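Local coordinates for cell division control protein 4 (PDB 3V7D) that recognises phosphorylated target proteins, among them the CDK inhibitor SIC1, as the substrate-binding F-box subunit of an SCF ubiquitin ligase, at residues K169-H172 / G173-V177; T255-N259 / P260-G264. The protein carries 1 engineered substitution. One frame throughout, in Å; residues are numbered along the deposited sequence.

Both contacts are turns in the WD40 beta-propeller, the part of this F-box protein built from WD repeats; the F-box lies toward the other end of the chain. Interaction 1 is a hairpin of the second WD repeat, joining strands 165-170 and 175-180, and its centre is about 14 Å from the centre of the chain. Interaction 2 is a surface turn with P260 in it, leading into strand 262-266, the last strand of the next sheet, with its centre about 30 Å out. The two centres are about 21 Å apart and the nearest atoms about 11 Å, so they do not touch; along the chain, interaction 1 closes before interaction 2 opens.

Interaction 1: K169-H172 / G173-V177; sequences KYAH and GGILV
K169 and V177 form an antiparallel hydrogen-bonded pair and Y170 and L176 the non-hydrogen-bonded pair beside it, before the chain reverses through a type I' beta turn from H172 to I175. V177 N gives K169 O a nearly straight bond of 2.9 Å, and A171 N reaches I175 O at 2.9 Å. The turn is closed by I175 N on H172 O, 3.1 Å, with the donor 55° out of the carbonyl plane. G173 and G174 both have positive phi, which suits glycine. The Y170 side chain reaches forward over the turn: with CG anti to the backbone N (chi1 -178°), its ring lies over I175 O, which sits 3.8 Å from CD1 and is offset toward the ring's rim. Its hydroxyl OH accepts the G174 N-H at 2.9 Å and is also hydrogen-bonded to D132 OD2, so two partners fix the ring's far end. A phenylalanine here would probably leave G174 N and D132 without this shared partner. On the other side of the hairpin, A171 CB and I175 CB meet at 4.3 Å. Around it, Y170 and L176 pack on I136 of strand 134-139, while K169, A171 and V177 touch I211 of strand 206-213; strand 185-189 continues the sheet beyond strand 175-180.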
loop_
_atom_site.group_PDB
_atom_site.type_symbol
_atom_site.label_atom_id
_atom_site.label_comp_id
_atom_site.label_asym_id
_atom_site.label_seq_id
_atom_site.Cartn_x
_atom_site.Cartn_y
_atom_site.Cartn_z
ATOM N N LYS B 169 12.986 -5.066 16.883
ATOM C CA LYS B 169 11.579 -5.020 16.508
ATOM C C LYS B 169 10.809 -4.069 17.408
ATOM O O LYS B 169 10.748 -4.253 18.623
ATOM C CB LYS B 169 10.950 -6.411 16.560
ATOM C CG LYS B 169 9.600 -6.513 15.862
ATOM C CD LYS B 169 9.761 -6.518 14.350
ATOM C CE LYS B 169 8.424 -6.704 13.650
ATOM N NZ LYS B 169 8.588 -7.006 12.193
ATOM N N TYR B 170 10.222 -3.048 16.798
ATOM C CA TYR B 170 9.410 -2.092 17.529
ATOM C C TYR B 170 8.027 -2.687 17.769
ATOM O O TYR B 170 7.438 -3.288 16.872
ATOM C CB TYR B 170 9.302 -0.784 16.746
ATOM C CG TYR B 170 8.520 0.288 17.460
ATOM C CD1 TYR B 170 9.143 1.143 18.354
ATOM C CD2 TYR B 170 7.158 0.447 17.241
ATOM C CE1 TYR B 170 8.434 2.124 19.015
ATOM C CE2 TYR B 170 6.441 1.427 17.895
ATOM C CZ TYR B 170 7.084 2.263 18.781
ATOM O OH TYR B 170 6.378 3.242 19.438
ATOM N N ALA B 171 7.515 -2.530 18.984
ATOM C CA ALA B 171 6.202 -3.070 19.321
ATOM C C ALA B 171 5.116 -2.002 19.226
ATOM O O ALA B 171 4.373 -1.938 18.243
ATOM C CB ALA B 171 6.225 -3.691 20.712
ATOM N N HIS B 172 5.042 -1.162 20.254
ATOM C CA HIS B 172 4.040 -0.107 20.348
ATOM C C HIS B 172 4.355 0.719 21.584
ATOM O O HIS B 172 4.965 0.216 22.528
ATOM C CB HIS B 172 2.643 -0.704 20.501
ATOM C CG HIS B 172 2.453 -1.460 21.779
ATOM N ND1 HIS B 172 2.821 -2.781 21.926
ATOM C CD2 HIS B 172 1.949 -1.075 22.976
ATOM C CE1 HIS B 172 2.542 -3.180 23.154
ATOM N NE2 HIS B 172 2.013 -2.165 23.812
ATOM N N GLY B 173 3.940 1.981 21.579
ATOM C CA GLY B 173 4.089 2.835 22.744
ATOM C C GLY B 173 5.512 2.980 23.246
ATOM O O GLY B 173 5.751 3.025 24.449
ATOM N N GLY B 174 6.464 3.049 22.319
ATOM C CA GLY B 174 7.856 3.242 22.679
ATOM C C GLY B 174 8.526 2.013 23.261
ATOM O O GLY B 174 9.584 2.111 23.879
ATOM N N ILE B 175 7.912 0.851 23.065
ATOM C CA ILE B 175 8.479 -0.406 23.541
ATOM C C ILE B 175 9.156 -1.120 22.379
ATOM O O ILE B 175 8.602 -1.187 21.283
ATOM C CB ILE B 175 7.388 -1.330 24.126
ATOM C CG1 ILE B 175 6.633 -0.630 25.258
ATOM C CG2 ILE B 175 7.991 -2.641 24.611
ATOM C CD1 ILE B 175 7.470 -0.389 26.498
ATOM N N LEU B 176 10.354 -1.649 22.608
ATOM C CA LEU B 176 11.052 -2.387 21.560
ATOM C C LEU B 176 11.795 -3.612 22.090
ATOM O O LEU B 176 12.159 -3.675 23.263
ATOM C CB LEU B 176 12.004 -1.467 20.787
ATOM C CG LEU B 176 13.263 -0.966 21.496
ATOM C CD1 LEU B 176 14.486 -1.686 20.966
ATOM C CD2 LEU B 176 13.419 0.536 21.325
ATOM N N VAL B 177 12.015 -4.583 21.208
ATOM C CA VAL B 177 12.703 -5.817 21.564
ATOM C C VAL B 177 13.979 -5.970 20.742
ATOM O O VAL B 177 13.988 -5.676 19.545
ATOM C CB VAL B 177 11.796 -7.041 21.324
ATOM C CG1 VAL B 177 12.466 -8.313 21.822
ATOM C CG2 VAL B 177 10.453 -6.843 22.008
#

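Interaction 2: T255-N259 / P260-G264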
loop_
_atom_site.group_PDB
_atom_site.type_symbol
_atom_site.label_atom_id
_atom_site.label_comp_id
_atom_site.label_asym_id
_atom_site.label_seq_id
_atom_site.Cartn_x
_atom_site.Cartn_y
_atom_site.Cartn_z
ATOM N N THR B 255 16.860 -17.854 34.066
ATOM C CA THR B 255 16.387 -19.209 33.779
ATOM C C THR B 255 14.946 -19.237 33.268
ATOM O O THR B 255 14.028 -18.814 33.969
ATOM C CB THR B 255 16.527 -20.134 35.012
ATOM O OG1 THR B 255 17.892 -20.150 35.453
ATOM C CG2 THR B 255 16.111 -21.543 34.662
ATOM N N PRO B 256 14.753 -19.737 32.036
ATOM C CA PRO B 256 13.478 -19.789 31.306
ATOM C C PRO B 256 12.315 -20.383 32.098
ATOM O O PRO B 256 11.227 -19.813 32.091
ATOM C CB PRO B 256 13.804 -20.692 30.117
ATOM C CG PRO B 256 15.245 -20.466 29.875
ATOM C CD PRO B 256 15.861 -20.276 31.229
ATOM N N GLU B 257 12.537 -21.517 32.756
ATOM C CA GLU B 257 11.481 -22.165 33.532
ATOM C C GLU B 257 10.977 -21.281 34.668
ATOM O O GLU B 257 9.831 -21.394 35.099
ATOM C CB GLU B 257 11.960 -23.510 34.077
ATOM C CG GLU B 257 12.114 -24.560 33.001
ATOM C CD GLU B 257 10.841 -24.742 32.196
ATOM O OE1 GLU B 257 9.765 -24.886 32.813
ATOM O OE2 GLU B 257 10.916 -24.732 30.948
ATOM N N GLU B 258 11.842 -20.394 35.139
ATOM C CA GLU B 258 11.496 -19.485 36.215
ATOM C C GLU B 258 11.222 -18.097 35.647
ATOM O O GLU B 258 11.274 -17.093 36.358
ATOM C CB GLU B 258 12.619 -19.463 37.249
ATOM C CG GLU B 258 12.887 -20.845 37.853
ATOM C CD GLU B 258 14.202 -20.934 38.606
ATOM O OE1 GLU B 258 14.600 -19.936 39.246
ATOM O OE2 GLU B 258 14.837 -22.009 38.556
ATOM N N ASN B 259 10.932 -18.061 34.349
ATOM C CA ASN B 259 10.559 -16.839 33.648
ATOM C C ASN B 259 9.092 -16.927 33.245
ATOM O O ASN B 259 8.739 -17.685 32.342
ATOM C CB ASN B 259 11.438 -16.672 32.406
ATOM C CG ASN B 259 11.196 -15.362 31.676
ATOM O OD1 ASN B 259 10.200 -14.673 31.900
ATOM N ND2 ASN B 259 12.115 -15.019 30.780
ATOM N N PRO B 260 8.227 -16.144 33.909
ATOM C CA PRO B 260 6.786 -16.193 33.636
ATOM C C PRO B 260 6.439 -15.666 32.243
ATOM O O PRO B 260 5.306 -15.826 31.789
ATOM C CB PRO B 260 6.191 -15.291 34.720
ATOM C CG PRO B 260 7.297 -14.366 35.089
ATOM C CD PRO B 260 8.565 -15.150 34.941
ATOM N N TYR B 261 7.407 -15.049 31.575
ATOM C CA TYR B 261 7.200 -14.566 30.216
ATOM C C TYR B 261 7.710 -15.574 29.195
ATOM O O TYR B 261 7.584 -15.365 27.991
ATOM C CB TYR B 261 7.877 -13.209 30.011
ATOM C CG TYR B 261 7.400 -12.141 30.965
ATOM C CD1 TYR B 261 6.116 -11.618 30.867
ATOM C CD2 TYR B 261 8.232 -11.651 31.963
ATOM C CE1 TYR B 261 5.674 -10.637 31.741
ATOM C CE2 TYR B 261 7.799 -10.672 32.841
ATOM C CZ TYR B 261 6.520 -10.169 32.725
ATOM O OH TYR B 261 6.087 -9.196 33.596
ATOM N N PHE B 262 8.285 -16.670 29.679
ATOM C CA PHE B 262 8.789 -17.716 28.796
ATOM C C PHE B 262 7.675 -18.695 28.429
ATOM O O PHE B 262 6.898 -19.120 29.283
ATOM C CB PHE B 262 9.970 -18.438 29.448
ATOM C CG PHE B 262 10.463 -19.625 28.672
ATOM C CD1 PHE B 262 11.098 -19.461 27.455
ATOM C CD2 PHE B 262 10.307 -20.907 29.173
ATOM C CE1 PHE B 262 11.557 -20.556 26.743
ATOM C CE2 PHE B 262 10.766 -22.003 28.466
ATOM C CZ PHE B 262 11.392 -21.828 27.250
ATOM N N VAL B 263 7.590 -19.039 27.149
ATOM C CA VAL B 263 6.521 -19.909 26.672
ATOM C C VAL B 263 7.040 -21.301 26.346
ATOM O O VAL B 263 6.488 -22.300 26.805
ATOM C CB VAL B 263 5.818 -19.324 25.430
ATOM C CG1 VAL B 263 4.681 -20.230 24.991
ATOM C CG2 VAL B 263 5.303 -17.922 25.723
ATOM N N GLY B 264 8.106 -21.364 25.554
ATOM C CA GLY B 264 8.690 -22.640 25.183
ATOM C C GLY B 264 9.696 -22.546 24.054
ATOM O O GLY B 264 9.911 -21.478 23.479
#
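P256 points its CB at the face of the F262 ring, 3.6 Å from the ring centroid and only 10° off the normal, a CH-pi contact. F262 holds its CG trans to the backbone N (chi1 174°), which sets the ring between the proline and the backbone of G264, whose N is over the centre of the opposite face. The P256 carbonyl is close by, with its O 3.2 Å from F262 CB, and it also accepts the N-H of N259. N259 is the buried residue of the contact and holds the turn with two acceptors. Its backbone O takes the F262 N-H at 2.9 Å, closing a type I beta turn from N259 to F262, and its side-chain OD1 takes the Y261 N-H at 2.8 Å, with the donor 40° out of the amide's carbonyl plane. The exposed side is looser: E257 brings OE2 to the ring edge, 3.7 Å from F262 CE2, with carboxylate and ring planes nearly perpendicular, while the E258 side chain points away. Beyond the turn F262 meets W232 edge-to-face and Y261 packs against H197. N259 OD1 bonded to the N-H two residues on is an Asx turn, set here within the type I turn; V263 and G264, both facing V231, then form a classic beta bulge where the chain enters the outermost strand of a four-stranded antiparallel propeller blade.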